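PDB 4UZG: surface protein SPB1 from Streptococcus agalactiae, which forms the backbone subunit of the group B streptococcus pilus 2b, probably joined to its neighbours by sortases into a covalent fibre. Local coordinates for residues N89-N101 against D114-Y127. Residues are numbered along the deposited sequence; the frame is centred on the assembly and turned at random.
Sequences NNFTITIPWAATN and DFFYKGINTITVTY
With chi1 near +70°, Phe91 and Tyr127 both hold CG between their own backbone N and carbonyl carbon, which turns the rings to meet edge-to-face in the gap between the strands: Phe91 CE2 and CZ lie over the Tyr127 face, planes at 75° and centroids 4.9 Å apart. Beside them the isoleucines meet the facing strand tip to tip, Ile93 CD1 with Val125 CG1 (4.0 Å) and Ile95 CD1 with Ile123 CG2 (3.7 Å). Past Pro96 a second aromatic cluster follows. Tyr117 presents its CD2–CE2 edge to one face of the Trp97 indole, Tyr117 CD2 standing 3.6 Å from Trp97 CZ3. On the Tyr117 ring itself, the CB of Phe116 sits over the centre of a face, while Tyr117 OH donates to a water that in turn donates to Pro96 O; the same hydroxyl also bonds to Gly80 N. Two backbone bonds join the loops around the single Ala98–Phe115 bridge: Phe116 N to Trp97 O (3.0 Å, nearly straight) and Ala99 N to Asp114 O (3.0 Å). Thr100 OG1 donates to the syn lone pair of Asp114 OD2 at 2.7 Å, and Asp114 OD1 forms a salt bridge with Lys34. These loops pack together beyond the strand ends. The strand axes, 10.8 Å apart with side chains pointing inward, are consistent with two layers of a beta sandwich; strand 90-96 runs between strands 81-87 and 37-43, and strand 121-131 between 16-26 and 50-62.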
ATOM      1  N   ASN A  89     -11.734   7.700   9.217  1.00  8.20           N
ATOM      2  CA  ASN A  89     -10.799   6.757   8.592  1.00  7.25           C
ATOM      3  C   ASN A  89      -9.938   5.990   9.580  1.00  7.04           C
ATOM      4  O   ASN A  89      -9.030   5.265   9.172  1.00  6.77           O
ATOM      5  CB  ASN A  89      -9.903   7.448   7.550  1.00  7.35           C
ATOM      6  CG  ASN A  89      -9.389   6.493   6.475  1.00  7.00           C
ATOM      7  OD1 ASN A  89     -10.149   5.737   5.866  1.00  6.49           O
ATOM      8  ND2 ASN A  89      -8.083   6.554   6.218  1.00  6.95           N
ATOM      9  N   ASN A  90     -10.244   6.142  10.867  1.00  6.91           N
ATOM     10  CA  ASN A  90      -9.535   5.490  11.958  1.00  7.05           C
ATOM     11  C   ASN A  90     -10.465   4.519  12.682  1.00  7.05           C
ATOM     12  O   ASN A  90     -11.689   4.532  12.468  1.00  8.04           O
ATOM     13  CB  ASN A  90      -9.018   6.535  12.939  1.00  7.66           C
ATOM     14  CG  ASN A  90      -8.140   7.568  12.283  1.00  8.25           C
ATOM     15  OD1 ASN A  90      -7.326   7.245  11.429  1.00  8.65           O
ATOM     16  ND2 ASN A  90      -8.293   8.827  12.684  1.00 10.94           N
ATOM     17  N   PHE A  91      -9.919   3.715  13.601  1.00  7.00           N
ATOM     18  CA  PHE A  91     -10.763   2.865  14.421  1.00  6.48           C
ATOM     19  C   PHE A  91     -10.146   2.625  15.789  1.00  6.63           C
ATOM     20  O   PHE A  91      -8.927   2.706  15.966  1.00  7.44           O
ATOM     21  CB  PHE A  91     -11.092   1.537  13.733  1.00  7.24           C
ATOM     22  CG  PHE A  91      -9.918   0.596  13.553  1.00  7.04           C
ATOM     23  CD1 PHE A  91      -9.548  -0.271  14.554  1.00  7.64           C
ATOM     24  CD2 PHE A  91      -9.192   0.589  12.362  1.00  7.32           C
ATOM     25  CE1 PHE A  91      -8.496  -1.142  14.389  1.00  7.97           C
ATOM     26  CE2 PHE A  91      -8.131  -0.289  12.176  1.00  7.43           C
ATOM     27  CZ  PHE A  91      -7.771  -1.160  13.191  1.00  7.54           C
ATOM     28  N   THR A  92     -11.023   2.287  16.732  1.00  6.35           N
ATOM     29  CA  THR A  92     -10.659   1.822  18.049  1.00  6.91           C
ATOM     30  C   THR A  92     -11.471   0.578  18.355  1.00  7.14           C
ATOM     31  O   THR A  92     -12.694   0.593  18.252  1.00  8.25           O
ATOM     32  CB  THR A  92     -10.972   2.895  19.123  1.00  8.66           C
ATOM     33  OG1 THR A  92     -10.267   4.090  18.810  1.00 10.54           O
ATOM     34  CG2 THR A  92     -10.589   2.404  20.507  1.00 10.31           C
ATOM     35  N   ILE A  93     -10.774  -0.483  18.752  1.00  7.01           N
ATOM     36  CA  ILE A  93     -11.381  -1.732  19.168  1.00  6.79           C
ATOM     37  C   ILE A  93     -11.082  -1.941  20.647  1.00  7.52           C
ATOM     38  O   ILE A  93      -9.930  -1.869  21.058  1.00  8.06           O
ATOM     39  CB  ILE A  93     -10.852  -2.907  18.317  1.00  7.40           C
ATOM     40  CG1 ILE A  93     -11.511  -2.859  16.938  1.00  8.07           C
ATOM     41  CG2 ILE A  93     -11.120  -4.266  18.994  1.00  8.94           C
ATOM     42  CD1 ILE A  93     -10.903  -3.771  15.912  1.00 10.23           C
ATOM     43  N   THR A  94     -12.118  -2.189  21.443  1.00  7.17           N
ATOM     44  CA  THR A  94     -11.956  -2.427  22.874  1.00  7.72           C
ATOM     45  C   THR A  94     -12.404  -3.849  23.146  1.00  7.90           C
ATOM     46  O   THR A  94     -13.534  -4.213  22.854  1.00  9.82           O
ATOM     47  CB  THR A  94     -12.782  -1.433  23.686  1.00  9.43           C
ATOM     48  OG1 THR A  94     -12.376  -0.110  23.339  1.00 10.90           O
ATOM     49  CG2 THR A  94     -12.589  -1.635  25.169  1.00 11.14           C
ATOM     50  N   ILE A  95     -11.499  -4.651  23.707  1.00  7.13           N
ATOM     51  CA  ILE A  95     -11.774  -6.054  23.984  1.00  7.12           C
ATOM     52  C   ILE A  95     -11.949  -6.204  25.510  1.00  7.61           C
ATOM     53  O   ILE A  95     -10.992  -6.079  26.265  1.00  7.50           O
ATOM     54  CB  ILE A  95     -10.630  -6.961  23.511  1.00  7.41           C
ATOM     55  CG1 ILE A  95     -10.383  -6.776  22.007  1.00  8.22           C
ATOM     56  CG2 ILE A  95     -10.943  -8.416  23.854  1.00  8.38           C
ATOM     57  CD1 ILE A  95      -9.186  -7.544  21.470  1.00  9.17           C
ATOM     58  N   PRO A  96     -13.176  -6.466  25.976  1.00  7.73           N
ATOM     59  CA  PRO A  96     -13.343  -6.704  27.414  1.00  8.47           C
ATOM     60  C   PRO A  96     -12.606  -7.989  27.811  1.00  7.47           C
ATOM     61  O   PRO A  96     -12.609  -8.975  27.075  1.00  8.28           O
ATOM     62  CB  PRO A  96     -14.868  -6.813  27.589  1.00 10.67           C
ATOM     63  CG  PRO A  96     -15.371  -7.242  26.280  1.00 11.84           C
ATOM     64  CD  PRO A  96     -14.456  -6.582  25.258  1.00  9.37           C
ATOM     65  N   TRP A  97     -12.001  -7.959  28.991  1.00  7.67           N
ATOM     66  CA  TRP A  97     -11.080  -9.010  29.413  1.00  7.52           C
ATOM     67  C   TRP A  97     -11.560  -9.722  30.674  1.00  8.44           C
ATOM     68  O   TRP A  97     -11.065 -10.801  31.011  1.00  8.85           O
ATOM     69  CB  TRP A  97      -9.689  -8.395  29.654  1.00  7.78           C
ATOM     70  CG  TRP A  97      -8.555  -9.325  29.376  1.00  6.99           C
ATOM     71  CD1 TRP A  97      -7.671  -9.835  30.278  1.00  7.48           C
ATOM     72  CD2 TRP A  97      -8.165  -9.838  28.096  1.00  6.64           C
ATOM     73  NE1 TRP A  97      -6.765 -10.634  29.646  1.00  7.99           N
ATOM     74  CE2 TRP A  97      -7.046 -10.658  28.311  1.00  7.41           C
ATOM     75  CE3 TRP A  97      -8.643  -9.663  26.802  1.00  7.32           C
ATOM     76  CZ2 TRP A  97      -6.395 -11.315  27.268  1.00  8.66           C
ATOM     77  CZ3 TRP A  97      -8.005 -10.327  25.765  1.00  7.88           C
ATOM     78  CH2 TRP A  97      -6.892 -11.134  26.004  1.00  9.10           C
ATOM     79  N   ALA A  98     -12.512  -9.114  31.375  1.00  9.02           N
ATOM     80  CA  ALA A  98     -13.035  -9.680  32.614  1.00 10.33           C
ATOM     81  C   ALA A  98     -14.439  -9.143  32.799  1.00 11.60           C
ATOM     82  O   ALA A  98     -14.794  -8.098  32.245  1.00 12.65           O
ATOM     83  CB  ALA A  98     -12.142  -9.306  33.823  1.00 11.01           C
ATOM     84  N   ALA A  99     -15.235  -9.830  33.617  1.00 12.85           N
ATOM     85  CA  ALA A  99     -16.624  -9.449  33.829  1.00 15.54           C
ATOM     86  C   ALA A  99     -16.762  -8.157  34.621  1.00 16.65           C
ATOM     87  O   ALA A  99     -17.778  -7.477  34.498  1.00 19.26           O
ATOM     88  CB  ALA A  99     -17.394 -10.570  34.529  1.00 17.26           C
ATOM     89  N   THR A 100     -15.780  -7.847  35.466  1.00 16.78           N
ATOM     90  CA  THR A 100     -15.778  -6.615  36.276  1.00 18.17           C
ATOM     91  C   THR A 100     -14.366  -6.030  36.327  1.00 18.08           C
ATOM     92  O   THR A 100     -13.403  -6.714  35.978  1.00 17.62           O
ATOM     93  CB  THR A 100     -16.234  -6.862  37.723  1.00 19.63           C
ATOM     94  OG1 THR A 100     -15.297  -7.717  38.388  1.00 20.24           O
ATOM     95  CG2 THR A 100     -17.615  -7.483  37.760  1.00 20.12           C
ATOM     96  N   ASN A 101     -14.229  -4.785  36.789  1.00 20.29           N
ATOM     97  CA  ASN A 101     -12.930  -4.090  36.712  1.00 23.86           C
ATOM     98  C   ASN A 101     -11.978  -4.235  37.898  1.00 26.71           C
ATOM     99  O   ASN A 101     -10.790  -3.921  37.773  1.00 27.83           O
ATOM    100  CB  ASN A 101     -13.124  -2.604  36.460  1.00 26.14           C
ATOM    101  CG  ASN A 101     -13.997  -2.334  35.273  1.00 28.71           C
ATOM    102  OD1 ASN A 101     -14.155  -3.186  34.406  1.00 29.53           O
ATOM    103  ND2 ASN A 101     -14.615  -1.155  35.247  1.00 31.76           N
ATOM    104  N   ASP A 114     -12.831 -13.139  37.619  1.00 15.46           N
ATOM    105  CA  ASP A 114     -13.825 -13.299  36.558  1.00 13.72           C
ATOM    106  C   ASP A 114     -13.275 -12.986  35.168  1.00 12.21           C
ATOM    107  O   ASP A 114     -14.003 -12.526  34.293  1.00 12.99           O
ATOM    108  CB  ASP A 114     -15.082 -12.472  36.872  1.00 15.15           C
ATOM    109  CG  ASP A 114     -14.796 -11.002  37.078  1.00 16.16           C
ATOM    110  OD1 ASP A 114     -13.728 -10.523  36.652  1.00 16.23           O
ATOM    111  OD2 ASP A 114     -15.676 -10.324  37.656  1.00 19.24           O
ATOM    112  N   PHE A 115     -11.993 -13.269  34.994  1.00 11.39           N
ATOM    113  CA  PHE A 115     -11.348 -13.165  33.689  1.00 10.20           C
ATOM    114  C   PHE A 115     -11.966 -14.101  32.664  1.00 10.79           C
ATOM    115  O   PHE A 115     -12.343 -15.238  32.986  1.00 13.33           O
ATOM    116  CB  PHE A 115      -9.865 -13.511  33.830  1.00 10.67           C
ATOM    117  CG  PHE A 115      -9.108 -12.559  34.705  1.00  9.73           C
ATOM    118  CD1 PHE A 115      -8.880 -11.257  34.286  1.00  9.33           C
ATOM    119  CD2 PHE A 115      -8.619 -12.946  35.949  1.00 11.27           C
ATOM    120  CE1 PHE A 115      -8.182 -10.370  35.072  1.00 10.01           C
ATOM    121  CE2 PHE A 115      -7.923 -12.050  36.744  1.00 11.67           C
ATOM    122  CZ  PHE A 115      -7.705 -10.769  36.310  1.00 11.00           C
ATOM    123  N   PHE A 116     -12.013 -13.656  31.411  1.00  8.77           N
ATOM    124  CA  PHE A 116     -12.526 -14.478  30.322  1.00  9.60           C
ATOM    125  C   PHE A 116     -11.498 -15.437  29.743  1.00 10.14           C
ATOM    126  O   PHE A 116     -11.864 -16.495  29.222  1.00 11.41           O
ATOM    127  CB  PHE A 116     -13.055 -13.616  29.180  1.00  9.87           C
ATOM    128  CG  PHE A 116     -14.112 -12.620  29.589  1.00  9.95           C
ATOM    129  CD1 PHE A 116     -15.048 -12.907  30.567  1.00 11.16           C
ATOM    130  CD2 PHE A 116     -14.158 -11.383  28.968  1.00 10.86           C
ATOM    131  CE1 PHE A 116     -16.000 -11.972  30.908  1.00 12.12           C
ATOM    132  CE2 PHE A 116     -15.106 -10.442  29.295  1.00 11.17           C
ATOM    133  CZ  PHE A 116     -16.045 -10.729  30.268  1.00 11.68           C
ATOM    134  N   TYR A 117     -10.223 -15.060  29.812  1.00  9.39           N
ATOM    135  CA  TYR A 117      -9.149 -15.752  29.129  1.00  9.72           C
ATOM    136  C   TYR A 117      -8.097 -16.120  30.162  1.00 10.79           C
ATOM    137  O   TYR A 117      -8.041 -15.552  31.270  1.00 13.24           O
ATOM    138  CB  TYR A 117      -8.584 -14.867  28.009  1.00  9.47           C
ATOM    139  CG  TYR A 117      -9.699 -14.319  27.130  1.00  9.49           C
ATOM    140  CD1 TYR A 117     -10.498 -15.165  26.366  1.00 10.63           C
ATOM    141  CD2 TYR A 117     -10.015 -12.962  27.126  1.00  8.45           C
ATOM    142  CE1 TYR A 117     -11.575 -14.677  25.608  1.00 10.33           C
ATOM    143  CE2 TYR A 117     -11.076 -12.459  26.354  1.00  8.96           C
ATOM    144  CZ  TYR A 117     -11.853 -13.335  25.612  1.00  9.68           C
ATOM    145  OH  TYR A 117     -12.922 -12.896  24.861  1.00  9.45           O
ATOM    146  N   LYS A 118      -7.298 -17.114  29.841  1.00 12.25           N
ATOM    147  CA  LYS A 118      -6.273 -17.549  30.770  1.00 14.34           C
ATOM    148  C   LYS A 118      -4.936 -17.637  30.076  1.00 15.17           C
ATOM    149  O   LYS A 118      -4.841 -17.743  28.836  1.00 15.99           O
ATOM    150  CB  LYS A 118      -6.647 -18.856  31.460  1.00 19.14           C
ATOM    151  CG  LYS A 118      -7.007 -19.958  30.518  1.00 24.07           C
ATOM    152  CD  LYS A 118      -7.413 -21.232  31.254  1.00 28.24           C
ATOM    153  CE  LYS A 118      -7.576 -22.395  30.278  1.00 31.05           C
ATOM    154  NZ  LYS A 118      -7.852 -23.688  30.965  1.00 32.84           N
ATOM    155  N   GLY A 119      -3.900 -17.538  30.900  1.00 16.94           N
ATOM    156  CA  GLY A 119      -2.540 -17.648  30.448  1.00 18.07           C
ATOM    157  C   GLY A 119      -2.119 -16.449  29.630  1.00 16.20           C
ATOM    158  O   GLY A 119      -2.570 -15.322  29.838  1.00 16.22           O
ATOM    159  N   ILE A 120      -1.202 -16.727  28.724  1.00 16.70           N
ATOM    160  CA  ILE A 120      -0.597 -15.707  27.882  1.00 14.97           C
ATOM    161  C   ILE A 120      -1.243 -15.790  26.513  1.00 12.34           C
ATOM    162  O   ILE A 120      -1.223 -16.833  25.888  1.00 13.86           O
ATOM    163  CB  ILE A 120       0.916 -15.963  27.787  1.00 17.19           C
ATOM    164  CG1 ILE A 120       1.531 -16.109  29.186  1.00 19.43           C
ATOM    165  CG2 ILE A 120       1.566 -14.858  27.014  1.00 18.59           C
ATOM    166  CD1 ILE A 120       2.854 -16.786  29.187  1.00 21.09           C
ATOM    167  N   ASN A 121      -1.832 -14.688  26.078  1.00  8.19           N
ATOM    168  CA  ASN A 121      -2.573 -14.662  24.833  1.00  7.39           C
ATOM    169  C   ASN A 121      -2.004 -13.680  23.830  1.00  7.16           C
ATOM    170  O   ASN A 121      -1.431 -12.653  24.193  1.00  8.21           O
ATOM    171  CB  ASN A 121      -4.033 -14.325  25.123  1.00  7.77           C
ATOM    172  CG  ASN A 121      -4.725 -15.438  25.858  1.00  8.24           C
ATOM    173  OD1 ASN A 121      -5.054 -16.454  25.265  1.00 10.76           O
ATOM    174  ND2 ASN A 121      -4.929 -15.264  27.151  1.00 11.08           N
ATOM    175  N   THR A 122      -2.220 -13.995  22.558  1.00  7.01           N
ATOM    176  CA  THR A 122      -1.944 -13.088  21.468  1.00  6.81           C
ATOM    177  C   THR A 122      -3.259 -12.534  20.929  1.00  6.35           C
ATOM    178  O   THR A 122      -4.159 -13.293  20.558  1.00  7.57           O
ATOM    179  CB  THR A 122      -1.202 -13.800  20.335  1.00  7.88           C
ATOM    180  OG1 THR A 122       0.067 -14.238  20.831  1.00  9.25           O
ATOM    181  CG2 THR A 122      -0.991 -12.869  19.148  1.00  8.19           C
ATOM    182  N   ILE A 123      -3.355 -11.214  20.871  1.00  6.14           N
ATOM    183  CA  ILE A 123      -4.456 -10.530  20.215  1.00  6.26           C
ATOM    184  C   ILE A 123      -4.027 -10.224  18.796  1.00  6.00           C
ATOM    185  O   ILE A 123      -2.969  -9.647  18.582  1.00  6.92           O
ATOM    186  CB  ILE A 123      -4.812  -9.228  20.953  1.00  6.73           C
ATOM    187  CG1 ILE A 123      -5.316  -9.513  22.372  1.00  8.44           C
ATOM    188  CG2 ILE A 123      -5.858  -8.437  20.163  1.00  8.67           C
ATOM    189  CD1 ILE A 123      -5.399  -8.259  23.268  1.00  9.43           C
ATOM    190  N   THR A 124      -4.847 -10.618  17.827  1.00  6.04           N
ATOM    191  CA  THR A 124      -4.588 -10.300  16.427  1.00  6.27           C
ATOM    192  C   THR A 124      -5.812  -9.575  15.870  1.00  6.74           C
ATOM    193  O   THR A 124      -6.940 -10.028  16.036  1.00  7.63           O
ATOM    194  CB  THR A 124      -4.283 -11.560  15.573  1.00  7.59           C
ATOM    195  OG1 THR A 124      -3.274 -12.327  16.226  1.00  8.64           O
ATOM    196  CG2 THR A 124      -3.811 -11.197  14.193  1.00  9.22           C
ATOM    197  N   VAL A 125      -5.566  -8.466  15.177  1.00  6.67           N
ATOM    198  CA  VAL A 125      -6.599  -7.783  14.415  1.00  7.06           C
ATOM    199  C   VAL A 125      -6.124  -7.713  12.973  1.00  7.04           C
ATOM    200  O   VAL A 125      -5.083  -7.123  12.690  1.00  8.36           O
ATOM    201  CB  VAL A 125      -6.874  -6.358  14.947  1.00  7.74           C
ATOM    202  CG1 VAL A 125      -7.905  -5.630  14.073  1.00  9.53           C
ATOM    203  CG2 VAL A 125      -7.324  -6.380  16.400  1.00  8.55           C
ATOM    204  N   THR A 126      -6.889  -8.292  12.063  1.00  6.97           N
ATOM    205  CA  THR A 126      -6.640  -8.093  10.653  1.00  7.39           C
ATOM    206  C   THR A 126      -7.741  -7.208  10.095  1.00  6.83           C
ATOM    207  O   THR A 126      -8.888  -7.246  10.550  1.00  8.12           O
ATOM    208  CB  THR A 126      -6.589  -9.400   9.879  1.00  8.94           C
ATOM    209  OG1 THR A 126      -7.860 -10.044   9.909  1.00 11.69           O
ATOM    210  CG2 THR A 126      -5.533 -10.319  10.415  1.00 10.68           C
ATOM    211  N   TYR A 127      -7.396  -6.385   9.104  1.00  6.16           N
ATOM    212  CA  TYR A 127      -8.370  -5.526   8.454  1.00  6.04           C
ATOM    213  C   TYR A 127      -7.780  -5.105   7.113  1.00  5.39           C
ATOM    214  O   TYR A 127      -6.610  -5.378   6.837  1.00  6.50           O
ATOM    215  CB  TYR A 127      -8.716  -4.301   9.332  1.00  6.16           C
ATOM    216  CG  TYR A 127      -7.594  -3.287   9.474  1.00  6.26           C
ATOM    217  CD1 TYR A 127      -6.608  -3.416  10.433  1.00  6.75           C
ATOM    218  CD2 TYR A 127      -7.517  -2.209   8.610  1.00  6.20           C
ATOM    219  CE1 TYR A 127      -5.576  -2.491  10.532  1.00  6.67           C
ATOM    220  CE2 TYR A 127      -6.485  -1.274   8.703  1.00  6.64           C
ATOM    221  CZ  TYR A 127      -5.529  -1.435   9.667  1.00  6.60           C
ATOM    222  OH  TYR A 127      -4.481  -0.528   9.794  1.00  7.24           O
TER
HETATM  223  O   HOH W   1     -13.665 -10.386  24.902  1.00  8.61           O
HETATM  224  O   HOH W   2      -9.046 -12.667  30.633  1.00  8.39           O